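Local coordinates for regulator of Ty1 transposition protein 107 (Saccharomyces cerevisiae, PDB 3T7J) that is implicated in controlling Ty1 transposition and probably uses its BRCT domains as a protein-binding scaffold in the cellular response to DNA damage, at residues C143-N148 with Y198-T203; E137-R142 with L239-T244; T6-I11 with D39-N44. All blocks are in the same frame, centred on the assembly; numbering follows the deposited sequence.

The three contacts sample two BRCT modules of one chain and illustrate how such a module is built from its sheet outward. Contacts 1 and 2 share the second module: contact 1 pairs two central strands, and contact 2, its segments flanking those of contact 1 in sequence, joins the segment leading into strand 143-147 to the chain beyond helix 229-238. Their centres lie about 15 Å apart, and they meet where V199 CG2 packs against I141 CD1 at 4.0 Å. Contact 3, a helix pair of the first module, is remote: its centre is about 47 Å from that of contact 1 and 44 Å from that of contact 2, across the chain's centre.

Contact 1: C143-N148 with Y198-T203; sequences CINLVN and YVLIVT
N145 and V199 carry the most distinctive bonding between strands 143-147 and 198-201, which run parallel with a 33° twist between them. V199 O accepts two bonds from N145: one from the backbone N in the carbonyl plane, the other from ND2 at 3.0 Å. With CG anti to its own carbonyl carbon (chi1 -56°), the amide folds back beside the backbone, and ND2 reaches V199 O from above the carbonyl plane while the oxygen stays in the plane of the amide. OD1 of N145 is occupied too, by N170 ND2 and I183 N, so this buried amide is held from both ends and its rotation is fixed. The ladder continues as I201 N donates to N145 O at 2.7 Å and V147 N to I201 O, both bonds nearly straight; before N145, a water bridges C143 O and V199 N.

The side chains alternate as in any parallel pair. On one face, L200 CD1 presses on N145 CB at 3.5 Å. On the other, I144 divides its branches: CG2 meets V199 CG1 and CD1 meets I201 CD1, each at 3.7 Å, with CG1 set between the backbone N and carbonyl carbon (chi1 65°). L146 lays CD1 against CB and CG2 of I201. At the end of the pairing, V147 turns toward its partner, placing CG2 3.6 Å from V202 CA and CG1 beside V202 CG1.

These are the first and third strands of the second BRCT module, neighbours in the parallel 2-1-3-4 part of its sheet, to which strand 249-253 adds an antiparallel edge. L146 and I201 face helix 154-163, V147 and V202 lie against helix 207-218, and strand 168-172 bonds to the other edge of strand 143-147.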
ATOM      1  N   CYS A 143      -4.870  14.303 -19.799  1.00 30.94           N
ATOM      2  CA  CYS A 143      -6.078  13.597 -19.394  1.00 31.24           C
ATOM      3  C   CYS A 143      -5.906  12.109 -19.651  1.00 33.77           C
ATOM      4  O   CYS A 143      -5.707  11.701 -20.785  1.00 32.43           O
ATOM      5  CB  CYS A 143      -7.299  14.137 -20.152  1.00 32.92           C
ATOM      6  SG  CYS A 143      -7.512  15.939 -20.127  1.00 45.64           S
ATOM      7  N   ILE A 144      -5.975  11.307 -18.597  1.00 31.41           N
ATOM      8  CA  ILE A 144      -5.663   9.891 -18.709  1.00 28.94           C
ATOM      9  C   ILE A 144      -6.781   9.001 -18.190  1.00 31.18           C
ATOM     10  O   ILE A 144      -7.648   9.437 -17.436  1.00 33.01           O
ATOM     11  CB  ILE A 144      -4.347   9.521 -17.978  1.00 31.40           C
ATOM     12  CG1 ILE A 144      -4.459   9.734 -16.469  1.00 31.41           C
ATOM     13  CG2 ILE A 144      -3.162  10.290 -18.549  1.00 30.21           C
ATOM     14  CD1 ILE A 144      -4.978   8.511 -15.723  1.00 34.45           C
ATOM     15  N   ASN A 145      -6.745   7.740 -18.601  1.00 27.42           N
ATOM     16  CA  ASN A 145      -7.692   6.751 -18.127  1.00 29.08           C
ATOM     17  C   ASN A 145      -6.994   5.739 -17.245  1.00 31.60           C
ATOM     18  O   ASN A 145      -5.922   5.246 -17.584  1.00 32.84           O
ATOM     19  CB  ASN A 145      -8.359   6.068 -19.319  1.00 30.28           C
ATOM     20  CG  ASN A 145      -9.017   7.066 -20.252  1.00 30.62           C
ATOM     21  OD1 ASN A 145     -10.203   7.355 -20.127  1.00 33.13           O
ATOM     22  ND2 ASN A 145      -8.242   7.623 -21.164  1.00 26.88           N
ATOM     23  N   LEU A 146      -7.615   5.435 -16.112  1.00 33.06           N
ATOM     24  CA  LEU A 146      -7.036   4.568 -15.105  1.00 35.10           C
ATOM     25  C   LEU A 146      -7.996   3.420 -14.799  1.00 33.78           C
ATOM     26  O   LEU A 146      -9.143   3.652 -14.461  1.00 43.91           O
ATOM     27  CB  LEU A 146      -6.762   5.403 -13.839  1.00 34.21           C
ATOM     28  CG  LEU A 146      -6.288   4.698 -12.570  1.00 40.35           C
ATOM     29  CD1 LEU A 146      -4.965   3.988 -12.818  1.00 35.91           C
ATOM     30  CD2 LEU A 146      -6.172   5.689 -11.390  1.00 36.78           C
ATOM     31  N   VAL A 147      -7.533   2.181 -14.913  1.00 43.01           N
ATOM     32  CA  VAL A 147      -8.377   1.022 -14.599  1.00 41.70           C
ATOM     33  C   VAL A 147      -8.561   0.864 -13.084  1.00 52.39           C
ATOM     34  O   VAL A 147      -7.582   0.848 -12.322  1.00 50.38           O
ATOM     35  CB  VAL A 147      -7.802  -0.269 -15.190  1.00 46.75           C
ATOM     36  CG1 VAL A 147      -7.782  -0.195 -16.707  1.00 41.84           C
ATOM     37  CG2 VAL A 147      -6.397  -0.511 -14.646  1.00 53.99           C
ATOM     38  N   ASN A 148      -9.818   0.747 -12.661  1.00 48.21           N
ATOM     39  CA  ASN A 148     -10.172   0.704 -11.242  1.00 46.23           C
ATOM     40  C   ASN A 148      -9.483  -0.380 -10.419  1.00 49.64           C
ATOM     41  O   ASN A 148      -9.552  -0.346  -9.191  1.00 56.89           O
ATOM     42  CB  ASN A 148     -11.689   0.603 -11.065  1.00 51.13           C
ATOM     43  CG  ASN A 148     -12.258  -0.693 -11.610  0.46 52.54           C
ATOM     44  OD1 ASN A 148     -11.641  -1.354 -12.447  1.00 52.42           O
ATOM     45  ND2 ASN A 148     -13.444  -1.060 -11.139  0.55 55.93           N
ATOM     46  N   TYR A 198      -5.302   9.083 -26.851  1.00 25.08           N
ATOM     47  CA  TYR A 198      -5.798   8.270 -25.753  1.00 26.29           C
ATOM     48  C   TYR A 198      -4.643   7.778 -24.920  1.00 26.74           C
ATOM     49  O   TYR A 198      -3.726   7.142 -25.440  1.00 24.42           O
ATOM     50  CB  TYR A 198      -6.565   7.048 -26.262  1.00 23.92           C
ATOM     51  CG  TYR A 198      -7.767   7.387 -27.106  1.00 24.91           C
ATOM     52  CD1 TYR A 198      -8.989   7.667 -26.516  1.00 28.68           C
ATOM     53  CD2 TYR A 198      -7.672   7.447 -28.487  1.00 24.77           C
ATOM     54  CE1 TYR A 198     -10.094   7.994 -27.279  1.00 32.69           C
ATOM     55  CE2 TYR A 198      -8.759   7.779 -29.260  1.00 28.75           C
ATOM     56  CZ  TYR A 198      -9.973   8.044 -28.650  1.00 31.66           C
ATOM     57  OH  TYR A 198     -11.062   8.360 -29.417  1.00 33.87           O
ATOM     58  N   VAL A 199      -4.700   8.040 -23.621  1.00 19.89           N
ATOM     59  CA  VAL A 199      -3.701   7.496 -22.736  1.00 23.36           C
ATOM     60  C   VAL A 199      -4.355   6.667 -21.654  1.00 25.05           C
ATOM     61  O   VAL A 199      -5.240   7.143 -20.935  1.00 25.73           O
ATOM     62  CB  VAL A 199      -2.862   8.626 -22.108  1.00 24.72           C
ATOM     63  CG1 VAL A 199      -1.857   8.049 -21.139  1.00 23.35           C
ATOM     64  CG2 VAL A 199      -2.171   9.412 -23.225  1.00 21.91           C
ATOM     65  N   LEU A 200      -3.909   5.429 -21.513  1.00 23.33           N
ATOM     66  CA  LEU A 200      -4.494   4.579 -20.496  1.00 25.48           C
ATOM     67  C   LEU A 200      -3.432   3.985 -19.585  1.00 26.16           C
ATOM     68  O   LEU A 200      -2.339   3.615 -20.034  1.00 26.59           O
ATOM     69  CB  LEU A 200      -5.267   3.425 -21.140  1.00 24.94           C
ATOM     70  CG  LEU A 200      -6.311   3.490 -22.260  1.00 30.17           C
ATOM     71  CD1 LEU A 200      -7.733   3.713 -21.782  1.00 31.47           C
ATOM     72  CD2 LEU A 200      -5.946   4.389 -23.456  1.00 27.63           C
ATOM     73  N   ILE A 201      -3.772   3.859 -18.309  1.00 25.74           N
ATOM     74  CA  ILE A 201      -2.931   3.171 -17.343  1.00 29.92           C
ATOM     75  C   ILE A 201      -3.660   1.887 -16.968  1.00 31.90           C
ATOM     76  O   ILE A 201      -4.768   1.931 -16.425  1.00 34.75           O
ATOM     77  CB  ILE A 201      -2.689   4.018 -16.061  1.00 31.12           C
ATOM     78  CG1 ILE A 201      -2.098   5.392 -16.407  1.00 31.63           C
ATOM     79  CG2 ILE A 201      -1.780   3.275 -15.089  1.00 32.47           C
ATOM     80  CD1 ILE A 201      -1.972   6.338 -15.193  1.00 27.29           C
ATOM     81  N   VAL A 202      -3.044   0.749 -17.255  1.00 30.65           N
ATOM     82  CA  VAL A 202      -3.708  -0.534 -17.025  1.00 38.93           C
ATOM     83  C   VAL A 202      -2.836  -1.475 -16.213  1.00 43.35           C
ATOM     84  O   VAL A 202      -1.622  -1.287 -16.129  1.00 46.34           O
ATOM     85  CB  VAL A 202      -4.129  -1.220 -18.356  1.00 38.42           C
ATOM     86  CG1 VAL A 202      -4.977  -0.288 -19.197  1.00 34.64           C
ATOM     87  CG2 VAL A 202      -2.917  -1.686 -19.138  1.00 36.62           C
ATOM     88  N   THR A 203      -3.458  -2.479 -15.604  1.00 37.64           N
ATOM     89  CA  THR A 203      -2.736  -3.400 -14.734  1.00 41.09           C
ATOM     90  C   THR A 203      -2.590  -4.793 -15.353  1.00 46.44           C
ATOM     91  O   THR A 203      -1.520  -5.390 -15.299  1.00 50.86           O
ATOM     92  CB  THR A 203      -3.426  -3.526 -13.365  1.00 45.56           C
ATOM     93  OG1 THR A 203      -3.546  -2.229 -12.764  1.00 54.90           O
ATOM     94  CG2 THR A 203      -2.621  -4.427 -12.444  1.00 46.09           C
TER
HETATM   95  O   HOH W   1      -6.448   9.884 -22.510  1.00 23.02           O

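Contact 2: E137-R142 with L239-T244; sequences ERANIR and LNVDFT
R138, just where the short helix 135-138 gives out, reaches across to the end of another helix. Its CG sits between the backbone N and carbonyl carbon (chi1 42°) and the chain then runs extended to NE, bringing NH2 to L239 O at 2.9 Å. That oxygen lies in the guanidinium plane, whereas the donor stands above the carbonyl plane. NE holds a water that also donates to N240 OD1, and NH1 is taken by T133 OG1. A139 follows, its methyl wedged tightly against V241 CG2 at 3.4 Å, while its carbonyl oxygen looks at the edge of the F243 ring, 3.3 Å from CZ. N140 then turns the chain with a positive phi, in a Schellman motif. I141 comes next and brings CD1 to the same ring edge, 4.0 Å from CZ. One face of that ring is covered by V241 CG1, over its centre, and W231 of helix 229-238 touches both V241 and F243.

L239 closes helix 229-238 with a Schellman motif, and the arginine's charge sits by the C-terminal end of that helix, where the helix dipole would probably welcome it; the electropositive rim of the phenyl ring probably suits A139 O likewise.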
ATOM      1  N   GLU A 137       2.856  17.443 -17.252  1.00 26.79           N
ATOM      2  CA  GLU A 137       2.480  18.654 -17.951  1.00 27.89           C
ATOM      3  C   GLU A 137       3.403  18.937 -19.148  1.00 29.57           C
ATOM      4  O   GLU A 137       2.932  19.202 -20.254  1.00 32.43           O
ATOM      5  CB  GLU A 137       2.440  19.811 -16.974  1.00 28.64           C
ATOM      6  CG  GLU A 137       2.252  21.144 -17.629  1.00 32.77           C
ATOM      7  CD  GLU A 137       2.377  22.268 -16.642  0.55 29.65           C
ATOM      8  OE1 GLU A 137       2.727  22.014 -15.470  1.00 29.35           O
ATOM      9  OE2 GLU A 137       2.133  23.410 -17.042  1.00 32.10           O
ATOM     10  N   ARG A 138       4.711  18.851 -18.962  1.00 27.42           N
ATOM     11  CA  ARG A 138       5.583  19.080 -20.107  1.00 30.18           C
ATOM     12  C   ARG A 138       5.655  17.866 -21.030  1.00 29.26           C
ATOM     13  O   ARG A 138       6.147  17.955 -22.155  1.00 31.90           O
ATOM     14  CB  ARG A 138       6.971  19.592 -19.685  1.00 35.92           C
ATOM     15  CG  ARG A 138       7.566  18.902 -18.477  1.00 34.22           C
ATOM     16  CD  ARG A 138       8.965  19.434 -18.094  1.00 29.65           C
ATOM     17  NE  ARG A 138       9.567  18.543 -17.098  1.00 23.72           N
ATOM     18  CZ  ARG A 138       9.462  18.708 -15.782  1.00 27.36           C
ATOM     19  NH1 ARG A 138       8.823  19.763 -15.280  1.00 24.03           N
ATOM     20  NH2 ARG A 138      10.019  17.836 -14.963  1.00 23.72           N
ATOM     21  N   ALA A 139       5.134  16.728 -20.582  1.00 28.46           N
ATOM     22  CA  ALA A 139       5.044  15.566 -21.469  1.00 29.46           C
ATOM     23  C   ALA A 139       3.755  15.582 -22.296  1.00 29.79           C
ATOM     24  O   ALA A 139       3.490  14.650 -23.055  1.00 30.41           O
ATOM     25  CB  ALA A 139       5.124  14.276 -20.677  1.00 28.29           C
ATOM     26  N   ASN A 140       2.944  16.615 -22.110  1.00 23.66           N
ATOM     27  CA  ASN A 140       1.641  16.704 -22.757  1.00 30.11           C
ATOM     28  C   ASN A 140       0.740  15.515 -22.480  1.00 29.93           C
ATOM     29  O   ASN A 140       0.029  15.054 -23.366  1.00 29.90           O
ATOM     30  CB  ASN A 140       1.799  16.879 -24.263  1.00 33.36           C
ATOM     31  CG  ASN A 140       2.254  18.263 -24.628  1.00 39.10           C
ATOM     32  OD1 ASN A 140       1.771  19.250 -24.074  1.00 43.31           O
ATOM     33  ND2 ASN A 140       3.210  18.349 -25.542  1.00 44.41           N
ATOM     34  N   ILE A 141       0.805  14.997 -21.260  1.00 28.91           N
ATOM     35  CA  ILE A 141      -0.137  13.989 -20.806  1.00 26.80           C
ATOM     36  C   ILE A 141      -1.037  14.719 -19.817  1.00 32.36           C
ATOM     37  O   ILE A 141      -0.666  14.902 -18.654  1.00 28.30           O
ATOM     38  CB  ILE A 141       0.573  12.835 -20.083  1.00 30.07           C
ATOM     39  CG1 ILE A 141       1.648  12.201 -20.983  1.00 31.72           C
ATOM     40  CG2 ILE A 141      -0.447  11.762 -19.627  1.00 25.25           C
ATOM     41  CD1 ILE A 141       1.108  11.365 -22.088  1.00 28.53           C
ATOM     42  N   ARG A 142      -2.190  15.177 -20.299  1.00 28.02           N
ATOM     43  CA  ARG A 142      -3.109  15.963 -19.493  1.00 29.27           C
ATOM     44  C   ARG A 142      -4.300  15.171 -18.969  1.00 34.09           C
ATOM     45  O   ARG A 142      -4.717  15.356 -17.828  1.00 33.12           O
ATOM     46  CB  ARG A 142      -3.621  17.162 -20.292  1.00 35.77           C
ATOM     47  CG  ARG A 142      -2.539  18.057 -20.867  0.80 34.63           C
ATOM     48  CD  ARG A 142      -1.886  18.905 -19.810  0.42 35.84           C
ATOM     49  NE  ARG A 142      -1.003  19.889 -20.423  0.35 35.93           N
ATOM     50  CZ  ARG A 142      -0.460  20.911 -19.778  0.45 35.86           C
ATOM     51  NH1 ARG A 142      -0.707  21.093 -18.488  0.08 35.94           N
ATOM     52  N   LEU A 239      11.768  12.846 -12.961  1.00 25.42           N
ATOM     53  CA  LEU A 239      11.075  14.050 -13.404  1.00 24.36           C
ATOM     54  C   LEU A 239      11.194  14.259 -14.917  1.00 23.72           C
ATOM     55  O   LEU A 239      11.410  15.373 -15.397  1.00 25.55           O
ATOM     56  CB  LEU A 239      11.538  15.292 -12.631  1.00 23.59           C
ATOM     57  CG  LEU A 239      11.158  15.205 -11.150  1.00 24.41           C
ATOM     58  CD1 LEU A 239      11.544  16.469 -10.372  1.00 27.76           C
ATOM     59  CD2 LEU A 239       9.641  14.909 -11.041  1.00 21.33           C
ATOM     60  N   ASN A 240      11.024  13.182 -15.668  1.00 29.44           N
ATOM     61  CA  ASN A 240      11.022  13.273 -17.125  1.00 28.35           C
ATOM     62  C   ASN A 240      10.314  12.096 -17.762  1.00 28.59           C
ATOM     63  O   ASN A 240      10.594  10.942 -17.431  1.00 28.01           O
ATOM     64  CB  ASN A 240      12.453  13.356 -17.655  1.00 29.08           C
ATOM     65  CG  ASN A 240      12.509  13.524 -19.168  1.00 30.05           C
ATOM     66  OD1 ASN A 240      12.068  14.540 -19.712  1.00 28.66           O
ATOM     67  ND2 ASN A 240      13.096  12.548 -19.847  1.00 30.00           N
ATOM     68  N   VAL A 241       9.397  12.376 -18.680  1.00 27.54           N
ATOM     69  CA  VAL A 241       8.800  11.297 -19.442  1.00 27.65           C
ATOM     70  C   VAL A 241       9.686  11.058 -20.650  1.00 31.48           C
ATOM     71  O   VAL A 241       9.887  11.949 -21.473  1.00 29.81           O
ATOM     72  CB  VAL A 241       7.403  11.614 -19.945  1.00 28.51           C
ATOM     73  CG1 VAL A 241       6.924  10.475 -20.871  1.00 27.30           C
ATOM     74  CG2 VAL A 241       6.451  11.831 -18.765  1.00 24.63           C
ATOM     75  N   ASP A 242      10.232   9.860 -20.742  1.00 27.47           N
ATOM     76  CA  ASP A 242      11.076   9.547 -21.872  1.00 31.27           C
ATOM     77  C   ASP A 242      10.201   8.759 -22.827  1.00 27.55           C
ATOM     78  O   ASP A 242       9.912   7.603 -22.576  1.00 30.03           O
ATOM     79  CB  ASP A 242      12.277   8.729 -21.403  1.00 30.90           C
ATOM     80  CG  ASP A 242      13.174   8.281 -22.548  1.00 37.73           C
ATOM     81  OD1 ASP A 242      13.016   8.786 -23.689  1.00 36.48           O
ATOM     82  OD2 ASP A 242      14.041   7.422 -22.292  1.00 38.52           O
ATOM     83  N   PHE A 243       9.737   9.404 -23.891  1.00 31.21           N
ATOM     84  CA  PHE A 243       8.830   8.752 -24.843  1.00 27.34           C
ATOM     85  C   PHE A 243       9.599   7.788 -25.738  1.00 32.86           C
ATOM     86  O   PHE A 243       9.022   7.034 -26.512  1.00 32.26           O
ATOM     87  CB  PHE A 243       8.076   9.778 -25.677  1.00 30.85           C
ATOM     88  CG  PHE A 243       6.934  10.432 -24.942  1.00 32.67           C
ATOM     89  CD1 PHE A 243       5.801   9.700 -24.594  1.00 33.87           C
ATOM     90  CD2 PHE A 243       6.984  11.768 -24.605  1.00 33.63           C
ATOM     91  CE1 PHE A 243       4.745  10.303 -23.908  1.00 27.97           C
ATOM     92  CE2 PHE A 243       5.934  12.372 -23.926  1.00 29.36           C
ATOM     93  CZ  PHE A 243       4.820  11.642 -23.577  1.00 30.02           C
ATOM     94  N   THR A 244      10.911   7.814 -25.578  1.00 32.79           N
ATOM     95  CA  THR A 244      11.851   7.003 -26.328  1.00 36.12           C
ATOM     96  C   THR A 244      11.903   5.597 -25.739  1.00 37.74           C
ATOM     97  O   THR A 244      12.188   4.624 -26.436  1.00 43.23           O
ATOM     98  CB  THR A 244      13.241   7.670 -26.239  1.00 38.37           C
ATOM     99  OG1 THR A 244      13.595   8.227 -27.510  1.00 48.52           O
ATOM    100  CG2 THR A 244      14.282   6.698 -25.761  1.00 39.21           C
TER
HETATM  101  O   HOH W   2      11.440  16.694 -18.510  1.00 36.05           O

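Contact 3: T6-I11 with D39-N44; sequences TKAEKI and DIEILN
Helices 7-11 and 39-44 cross at -57° with their axes 8.8 Å apart at closest approach; the nearest CA atoms are those of A8 and I42, 5.3 Å from each other. The small side chain of A8 permits this approach: its CB rests 3.5 Å from I42 CG1, and the E41 side chain runs past this methyl, from CB to the carboxylate. E41 carries the polar half of the contact. Its CG is anti to the backbone N (chi1 -168°) and the chain beyond is extended, so the carboxylate reaches the beginning of the other helix. There OE2 accepts from T6 N at 3.1 Å through its syn lone pair, and OE1 takes a weak, longer bond from A8 N at 3.5 Å.

In the BRCT fold helix 37-45 follows the first strand, 23-27, and packs beside helix 90-99; helix 7-13, preceding that strand, lies across this pair as an N-terminal addition to the sheet-and-helix core. I99 of helix 90-99 touches both I11 and I42, whose CD1 atoms are themselves 4.3 Å apart, and V38 meets A8 and I11 from within helix 37-45.

On the solvent side E9 crosses E41 at about a right angle, its OE2 4.2 Å from E41 OE2 and the two carboxylate planes 58° apart. This neighbour would tend to make ionisation of E41 harder, while the N-H groups at the helix start would tend to ease it.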
ATOM      1  N   THR A   6       7.589  24.993  26.959  1.00 56.28           N
ATOM      2  CA  THR A   6       8.578  25.483  27.911  1.00 57.05           C
ATOM      3  C   THR A   6       9.647  24.436  28.222  1.00 55.25           C
ATOM      4  O   THR A   6      10.822  24.774  28.403  1.00 55.96           O
ATOM      5  CB  THR A   6       7.923  25.953  29.219  0.53 54.96           C
ATOM      6  OG1 THR A   6       6.910  26.925  28.930  0.45 56.60           O
ATOM      7  CG2 THR A   6       8.963  26.567  30.152  1.00 54.69           C
ATOM      8  N   LYS A   7       9.245  23.170  28.287  1.00 53.35           N
ATOM      9  CA  LYS A   7      10.191  22.094  28.579  1.00 51.49           C
ATOM     10  C   LYS A   7      11.233  21.905  27.469  1.00 53.29           C
ATOM     11  O   LYS A   7      12.377  21.551  27.740  1.00 51.86           O
ATOM     12  CB  LYS A   7       9.460  20.780  28.850  1.00 55.90           C
ATOM     13  CG  LYS A   7      10.394  19.604  29.108  0.97 56.25           C
ATOM     14  CD  LYS A   7       9.610  18.357  29.463  0.86 54.55           C
ATOM     15  CE  LYS A   7      10.530  17.207  29.821  0.28 57.91           C
ATOM     16  NZ  LYS A   7      11.294  17.492  31.063  0.87 56.16           N
ATOM     17  N   ALA A   8      10.834  22.141  26.222  1.00 52.09           N
ATOM     18  CA  ALA A   8      11.784  22.131  25.112  1.00 49.25           C
ATOM     19  C   ALA A   8      12.671  23.371  25.174  1.00 48.14           C
ATOM     20  O   ALA A   8      13.861  23.315  24.875  1.00 44.94           O
ATOM     21  CB  ALA A   8      11.053  22.073  23.788  1.00 47.02           C
ATOM     22  N   GLU A   9      12.073  24.493  25.561  1.00 52.58           N
ATOM     23  CA  GLU A   9      12.805  25.745  25.703  1.00 51.49           C
ATOM     24  C   GLU A   9      13.930  25.615  26.731  1.00 47.99           C
ATOM     25  O   GLU A   9      15.049  26.086  26.500  1.00 45.96           O
ATOM     26  CB  GLU A   9      11.851  26.881  26.083  1.00 52.30           C
ATOM     27  CG  GLU A   9      10.860  27.228  24.989  0.71 53.52           C
ATOM     28  CD  GLU A   9       9.870  28.294  25.407  0.58 56.94           C
ATOM     29  OE1 GLU A   9      10.015  28.839  26.522  0.63 58.02           O
ATOM     30  OE2 GLU A   9       8.945  28.584  24.619  0.67 58.96           O
ATOM     31  N   LYS A  10      13.631  24.969  27.857  1.00 50.42           N
ATOM     32  CA  LYS A  10      14.631  24.709  28.896  1.00 51.48           C
ATOM     33  C   LYS A  10      15.770  23.831  28.374  1.00 49.34           C
ATOM     34  O   LYS A  10      16.946  24.125  28.595  1.00 47.86           O
ATOM     35  CB  LYS A  10      13.992  24.054  30.128  1.00 53.66           C
ATOM     36  CG  LYS A  10      14.914  23.998  31.349  0.32 54.20           C
ATOM     37  CD  LYS A  10      14.232  23.362  32.555  0.46 55.58           C
ATOM     38  CE  LYS A  10      15.079  23.491  33.822  0.49 55.55           C
ATOM     39  NZ  LYS A  10      16.423  22.850  33.710  1.00 58.49           N
ATOM     40  N   ILE A  11      15.417  22.753  27.681  1.00 49.45           N
ATOM     41  CA  ILE A  11      16.420  21.884  27.070  1.00 44.52           C
ATOM     42  C   ILE A  11      17.313  22.657  26.100  1.00 41.92           C
ATOM     43  O   ILE A  11      18.532  22.499  26.104  1.00 45.42           O
ATOM     44  CB  ILE A  11      15.766  20.694  26.337  1.00 48.53           C
ATOM     45  CG1 ILE A  11      15.102  19.752  27.344  1.00 45.44           C
ATOM     46  CG2 ILE A  11      16.803  19.936  25.515  1.00 48.97           C
ATOM     47  CD1 ILE A  11      14.067  18.849  26.735  1.00 46.04           C
ATOM     48  N   ASP A  39       9.738  16.773  21.477  1.00 43.39           N
ATOM     49  CA  ASP A  39      10.620  16.696  20.319  1.00 42.96           C
ATOM     50  C   ASP A  39      10.074  17.547  19.192  1.00 37.91           C
ATOM     51  O   ASP A  39      10.823  18.254  18.537  1.00 36.95           O
ATOM     52  CB  ASP A  39      10.819  15.248  19.867  1.00 43.04           C
ATOM     53  CG  ASP A  39      11.821  14.517  20.727  1.00 43.55           C
ATOM     54  OD1 ASP A  39      12.480  15.193  21.554  1.00 43.73           O
ATOM     55  OD2 ASP A  39      11.962  13.285  20.562  0.67 43.39           O
ATOM     56  N   ILE A  40       8.765  17.488  18.974  1.00 38.47           N
ATOM     57  CA  ILE A  40       8.137  18.373  18.001  1.00 40.79           C
ATOM     58  C   ILE A  40       8.428  19.844  18.331  1.00 38.97           C
ATOM     59  O   ILE A  40       8.703  20.631  17.431  1.00 36.61           O
ATOM     60  CB  ILE A  40       6.612  18.175  17.913  1.00 40.92           C
ATOM     61  CG1 ILE A  40       6.277  16.811  17.304  1.00 43.71           C
ATOM     62  CG2 ILE A  40       5.978  19.308  17.084  1.00 36.47           C
ATOM     63  CD1 ILE A  40       4.795  16.472  17.335  1.00 47.88           C
ATOM     64  N   GLU A  41       8.356  20.204  19.613  1.00 37.69           N
ATOM     65  CA  GLU A  41       8.639  21.579  20.060  1.00 39.79           C
ATOM     66  C   GLU A  41      10.090  21.983  19.818  1.00 34.87           C
ATOM     67  O   GLU A  41      10.377  23.071  19.328  1.00 38.38           O
ATOM     68  CB  GLU A  41       8.317  21.753  21.551  1.00 35.67           C
ATOM     69  CG  GLU A  41       8.307  23.214  21.999  0.34 42.94           C
ATOM     70  CD  GLU A  41       8.089  23.384  23.498  0.46 46.14           C
ATOM     71  OE1 GLU A  41       8.018  22.361  24.218  0.58 48.10           O
ATOM     72  OE2 GLU A  41       7.988  24.543  23.955  0.61 52.09           O
ATOM     73  N   ILE A  42      11.004  21.098  20.187  1.00 33.99           N
ATOM     74  CA  ILE A  42      12.416  21.293  19.912  1.00 38.75           C
ATOM     75  C   ILE A  42      12.665  21.503  18.417  1.00 38.35           C
ATOM     76  O   ILE A  42      13.309  22.467  18.000  1.00 33.54           O
ATOM     77  CB  ILE A  42      13.216  20.076  20.377  1.00 35.62           C
ATOM     78  CG1 ILE A  42      13.218  20.014  21.907  1.00 40.88           C
ATOM     79  CG2 ILE A  42      14.622  20.108  19.810  1.00 38.95           C
ATOM     80  CD1 ILE A  42      13.897  18.797  22.459  1.00 42.02           C
ATOM     81  N   LEU A  43      12.157  20.580  17.613  1.00 34.96           N
ATOM     82  CA  LEU A  43      12.338  20.658  16.169  1.00 35.42           C
ATOM     83  C   LEU A  43      11.807  21.975  15.627  1.00 33.94           C
ATOM     84  O   LEU A  43      12.456  22.635  14.812  1.00 32.61           O
ATOM     85  CB  LEU A  43      11.653  19.481  15.493  1.00 30.98           C
ATOM     86  CG  LEU A  43      12.347  18.130  15.683  1.00 31.32           C
ATOM     87  CD1 LEU A  43      11.556  17.014  14.990  1.00 34.85           C
ATOM     88  CD2 LEU A  43      13.765  18.167  15.157  1.00 32.90           C
ATOM     89  N   ASN A  44      10.627  22.365  16.095  1.00 35.49           N
ATOM     90  CA  ASN A  44      10.037  23.633  15.691  1.00 36.97           C
ATOM     91  C   ASN A  44      10.937  24.812  16.035  1.00 34.51           C
ATOM     92  O   ASN A  44      11.090  25.764  15.261  1.00 31.18           O
ATOM     93  CB  ASN A  44       8.673  23.812  16.356  1.00 40.58           C
ATOM     94  CG  ASN A  44       7.990  25.091  15.931  1.00 45.90           C
ATOM     95  OD1 ASN A  44       7.355  25.144  14.874  1.00 46.61           O
ATOM     96  ND2 ASN A  44       8.129  26.141  16.741  1.00 46.24           N
TER